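Local coordinates for 33 kDa chaperonin (Thermotoga maritima, PDB 1VQ0), which probably acts as a redox-regulated chaperone that keeps thermally unfolding and oxidatively damaged proteins from aggregating, at residues Leu143-Glu147 / Ile148-Leu152; Leu220-Leu223 / Glu224-Gly228. One frame throughout, in Å; residues are numbered along the deposited sequence.

Interaction 1: Leu143-Glu147 / Ile148-Leu152; sequences LVSGE and IAEDL
D151, in the first turn of helix 149-160, reaches back to the loop 143-147 and collects three of its N-H groups. Its CB lies 3.9 Å from CD2 of L143. With CG anti to the carbonyl carbon (chi1 -56°), the carboxylate swings back past the start of the helix. CG then sits 3.6 Å from L143 CD2, the two side chains meeting at a slant. OD1 takes three successive backbone N-H groups. V144 N comes nearly head-on to the C-O bond, 2.8 Å from D151 OD1, but that bond is bent at the hydrogen. S145 N is 2.9 Å from D151 OD1, on the syn side and 20° out of plane, in a nearly straight bond. G146 N, 3.0 Å from D151 OD1, makes a second nearly straight bond and uses the syn lone pair. OD2 serves the helix start: I148 N is 2.8 Å from D151 OD2, on the anti side and 31° out of plane. These four donors fix the rotation of the buried carboxylate and would be expected to favour its ionised form.

E150 makes a looser contact on the exposed side. Its extended chain brings CD to 3.5 Å from V144 CG1, and S145 OG gives its OE1 a weak bond. E147 instead pairs with R54. L143 and I148 pack on I120 and I76. I148 is the N-cap and D151 is three residues on, so the D151-to-I148 bond is one half of a capping box. Here the same carboxylate also folds the strand-to-helix loop around itself.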
loop_
_atom_site.group_PDB
_atom_site.type_symbol
_atom_site.label_atom_id
_atom_site.label_comp_id
_atom_site.label_asym_id
_atom_site.label_seq_id
_atom_site.Cartn_x
_atom_site.Cartn_y
_atom_site.Cartn_z
ATOM N N LEU A 143 4.150 10.742 -5.473
ATOM C CA LEU A 143 4.918 10.940 -6.708
ATOM C C LEU A 143 6.042 11.894 -6.366
ATOM O O LEU A 143 5.907 12.721 -5.503
ATOM C CB LEU A 143 4.057 11.498 -7.826
ATOM C CG LEU A 143 3.040 10.591 -8.439
ATOM C CD1 LEU A 143 2.069 11.474 -9.364
ATOM C CD2 LEU A 143 3.705 9.443 -9.254
ATOM N N VAL A 144 7.165 11.694 -7.014
ATOM C CA VAL A 144 8.310 12.531 -6.919
ATOM C C VAL A 144 8.303 13.656 -7.974
ATOM O O VAL A 144 8.711 14.763 -7.683
ATOM C CB VAL A 144 9.597 11.675 -7.209
ATOM C CG1 VAL A 144 10.795 12.606 -7.607
ATOM C CG2 VAL A 144 9.933 10.868 -6.004
ATOM N N SER A 145 7.996 13.319 -9.223
ATOM C CA SER A 145 8.019 14.283 -10.355
ATOM C C SER A 145 6.900 14.061 -11.347
ATOM O O SER A 145 6.563 14.980 -12.064
ATOM C CB SER A 145 9.311 14.182 -11.156
ATOM O OG SER A 145 9.443 12.961 -11.852
ATOM N N GLY A 146 6.343 12.867 -11.430
ATOM C CA GLY A 146 5.244 12.625 -12.405
ATOM C C GLY A 146 5.689 12.332 -13.833
ATOM O O GLY A 146 4.851 12.272 -14.704
ATOM N N GLU A 147 7.004 12.133 -14.043
ATOM C CA GLU A 147 7.601 11.702 -15.276
ATOM C C GLU A 147 7.631 10.187 -15.393
ATOM O O GLU A 147 8.083 9.681 -16.405
ATOM C CB GLU A 147 9.094 12.143 -15.306
ATOM C CG GLU A 147 9.340 13.640 -15.232
ATOM C CD GLU A 147 8.807 14.380 -16.425
ATOM O OE1 GLU A 147 8.861 13.813 -17.531
ATOM O OE2 GLU A 147 8.335 15.520 -16.253
ATOM N N ILE A 148 7.261 9.474 -14.323
ATOM C CA ILE A 148 7.198 7.987 -14.266
ATOM C C ILE A 148 8.541 7.287 -13.937
ATOM O O ILE A 148 8.612 6.537 -12.975
ATOM C CB ILE A 148 6.431 7.364 -15.526
ATOM C CG1 ILE A 148 5.036 8.006 -15.601
ATOM C CG2 ILE A 148 6.216 5.803 -15.391
ATOM C CD1 ILE A 148 4.221 7.653 -16.800
ATOM N N ALA A 149 9.590 7.526 -14.725
ATOM C CA ALA A 149 10.883 6.879 -14.490
ATOM C C ALA A 149 11.274 7.099 -13.045
ATOM O O ALA A 149 11.418 6.144 -12.259
ATOM C CB ALA A 149 12.009 7.400 -15.451
ATOM N N GLU A 150 11.363 8.366 -12.697
ATOM C CA GLU A 150 11.897 8.751 -11.374
ATOM C C GLU A 150 10.988 8.344 -10.214
ATOM O O GLU A 150 11.466 8.067 -9.132
ATOM C CB GLU A 150 12.149 10.265 -11.296
ATOM C CG GLU A 150 13.090 10.617 -10.171
ATOM C CD GLU A 150 13.313 12.107 -10.000
ATOM O OE1 GLU A 150 12.722 12.860 -10.797
ATOM O OE2 GLU A 150 14.057 12.480 -9.041
ATOM N N ASP A 151 9.684 8.448 -10.453
ATOM C CA ASP A 151 8.677 7.998 -9.517
ATOM C C ASP A 151 8.867 6.496 -9.182
ATOM O O ASP A 151 8.833 6.137 -8.027
ATOM C CB ASP A 151 7.314 8.218 -10.073
ATOM C CG ASP A 151 7.051 9.659 -10.470
ATOM O OD1 ASP A 151 7.212 10.599 -9.639
ATOM O OD2 ASP A 151 6.616 9.884 -11.599
ATOM N N LEU A 152 9.162 5.692 -10.197
ATOM C CA LEU A 152 9.363 4.252 -10.066
ATOM C C LEU A 152 10.665 3.948 -9.402
ATOM O O LEU A 152 10.727 3.094 -8.527
ATOM C CB LEU A 152 9.347 3.530 -11.413
ATOM C CG LEU A 152 8.570 2.214 -11.479
ATOM C CD1 LEU A 152 9.061 1.387 -12.508
ATOM C CD2 LEU A 152 8.544 1.423 -10.345
#

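Interaction 2: Leu220-Leu223 / Glu224-Gly228; sequences LDVL and ERIFG
L223 and F227 meet on the buried side of helix 219-227, one turn apart. The F227 ring brings its edge to the L223 carbonyl, with CD2 only 3.1 Å from L223 O and that oxygen near the ring plane. The same oxygen accepts the backbone bond from F227 N, at 3.0 Å from L223 O. One carbonyl is thus met by both the main chain and the ring of F227. CG of F227 is anti to its carbonyl carbon (chi1 -71°), which turns the ring back along the helix to this oxygen. One face of the ring is filled by I226, whose CG2 stands 3.9 Å above the centre of the F227 ring. V222 joins this side more lightly: its CG1 is 4.3 Å from I226 CD1. All four side chains are buried. L223 rests on F26 and I28, and F227 on V24 and V185. I226 meets F183 and V185, while V222 touches I28 and L213.

The other side is looser and faces solvent. D221 and R225 are exposed there, and E224 partly so. R225 N is bonded to D221 O at 3.0 Å in a nearly straight bond. The aliphatic start of the arginine follows, its CG 3.3 Å from D221 O, before the chain bends at chi2 and chi3. D221 OD1 and E224 OE1 are 4.5 Å apart, like charges without contact, so they should repel mildly. After F227 the chain leaves the helix at G228, which has positive phi; G228 N keeps a weak bond to E224 O. The whole is a short amphipathic helix laid by its apolar side on a beta sheet and ended by a glycine.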
loop_
_atom_site.group_PDB
_atom_site.type_symbol
_atom_site.label_atom_id
_atom_site.label_comp_id
_atom_site.label_asym_id
_atom_site.label_seq_id
_atom_site.Cartn_x
_atom_site.Cartn_y
_atom_site.Cartn_z
ATOM N N LEU A 220 23.300 -3.169 -26.104
ATOM C CA LEU A 220 24.482 -3.662 -25.389
ATOM C C LEU A 220 25.577 -2.611 -25.244
ATOM O O LEU A 220 26.378 -2.666 -24.308
ATOM C CB LEU A 220 25.063 -4.913 -26.073
ATOM C CG LEU A 220 24.294 -6.229 -25.865
ATOM C CD1 LEU A 220 24.930 -7.327 -26.677
ATOM C CD2 LEU A 220 24.260 -6.635 -24.425
ATOM N N ASP A 221 25.647 -1.711 -26.226
ATOM C CA ASP A 221 26.596 -0.610 -26.222
ATOM C C ASP A 221 26.104 0.423 -25.204
ATOM O O ASP A 221 26.887 0.933 -24.412
ATOM C CB ASP A 221 26.705 -0.009 -27.615
ATOM C CG ASP A 221 27.168 -1.031 -28.666
ATOM O OD1 ASP A 221 27.930 -1.955 -28.319
ATOM O OD2 ASP A 221 26.822 -0.993 -29.864
ATOM N N VAL A 222 24.805 0.689 -25.182
ATOM C CA VAL A 222 24.255 1.514 -24.091
ATOM C C VAL A 222 24.663 0.987 -22.691
ATOM O O VAL A 222 24.991 1.745 -21.804
ATOM C CB VAL A 222 22.712 1.588 -24.138
ATOM C CG1 VAL A 222 22.134 2.268 -22.864
ATOM C CG2 VAL A 222 22.235 2.348 -25.350
ATOM N N LEU A 223 24.607 -0.318 -22.494
ATOM C CA LEU A 223 24.960 -0.894 -21.194
ATOM C C LEU A 223 26.493 -0.752 -20.916
ATOM O O LEU A 223 26.920 -0.579 -19.750
ATOM C CB LEU A 223 24.544 -2.373 -21.138
ATOM C CG LEU A 223 23.077 -2.799 -21.280
ATOM C CD1 LEU A 223 22.973 -4.328 -21.380
ATOM C CD2 LEU A 223 22.274 -2.301 -20.149
ATOM N N GLU A 224 27.301 -0.868 -21.983
ATOM C CA GLU A 224 28.761 -0.679 -21.863
ATOM C C GLU A 224 29.077 0.712 -21.346
ATOM O O GLU A 224 29.878 0.880 -20.437
ATOM C CB GLU A 224 29.494 -0.913 -23.182
ATOM C CG GLU A 224 30.919 -0.389 -23.118
ATOM C CD GLU A 224 31.752 -0.726 -24.322
ATOM O OE1 GLU A 224 31.175 -1.186 -25.339
ATOM O OE2 GLU A 224 32.994 -0.523 -24.194
ATOM N N ARG A 225 28.405 1.686 -21.933
ATOM C CA ARG A 225 28.446 3.065 -21.455
ATOM C C ARG A 225 28.054 3.237 -19.988
ATOM O O ARG A 225 28.760 3.942 -19.266
ATOM C CB ARG A 225 27.557 3.943 -22.317
ATOM C CG ARG A 225 27.967 4.003 -23.779
ATOM C CD ARG A 225 27.925 5.372 -24.339
ATOM N NE ARG A 225 27.089 5.445 -25.527
ATOM C CZ ARG A 225 26.477 6.554 -25.924
ATOM N NH1 ARG A 225 26.601 7.686 -25.220
ATOM N NH2 ARG A 225 25.733 6.544 -27.027
ATOM N N ILE A 226 26.947 2.622 -19.545
ATOM C CA ILE A 226 26.616 2.641 -18.109
ATOM C C ILE A 226 27.712 2.067 -17.156
ATOM O O ILE A 226 28.035 2.675 -16.125
ATOM C CB ILE A 226 25.285 1.928 -17.845
ATOM C CG1 ILE A 226 24.117 2.739 -18.452
ATOM C CG2 ILE A 226 25.060 1.779 -16.340
ATOM C CD1 ILE A 226 22.821 1.992 -18.630
ATOM N N PHE A 227 28.254 0.896 -17.481
ATOM C CA PHE A 227 29.063 0.159 -16.524
ATOM C C PHE A 227 30.530 0.414 -16.660
ATOM O O PHE A 227 31.317 -0.109 -15.863
ATOM C CB PHE A 227 28.759 -1.336 -16.628
ATOM C CG PHE A 227 27.432 -1.672 -16.096
ATOM C CD1 PHE A 227 27.202 -1.628 -14.724
ATOM C CD2 PHE A 227 26.357 -1.906 -16.954
ATOM C CE1 PHE A 227 25.949 -1.876 -14.216
ATOM C CE2 PHE A 227 25.112 -2.185 -16.461
ATOM C CZ PHE A 227 24.893 -2.162 -15.089
ATOM N N GLY A 228 30.906 1.197 -17.674
ATOM C CA GLY A 228 32.335 1.559 -17.901
ATOM C C GLY A 228 33.147 0.492 -18.605
ATOM O O GLY A 228 34.198 0.775 -19.066
#

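In the fold
From the N terminus, the chain has already built most of the ten-stranded mixed sheet when it leaves strand 137-142 for interaction 1. That contact closes the short loop into helix 149-160, near strands 71-78 and 123-130. The chain then adds strands 164-173 and 176-187 and helices 194-205 and 210-213. Interaction 2 follows within helix 219-227, which packs on strands 24-30 and 176-187, ahead of strand 235-241. The two contacts are local and in series; they neither nest nor cross. The centres of interactions 1 and 2 are 24 Å apart. The nearest atoms of interactions 1 and 2 are about 13 Å apart. The zinc site of C243, C245, C275 and C278 comes later in the chain.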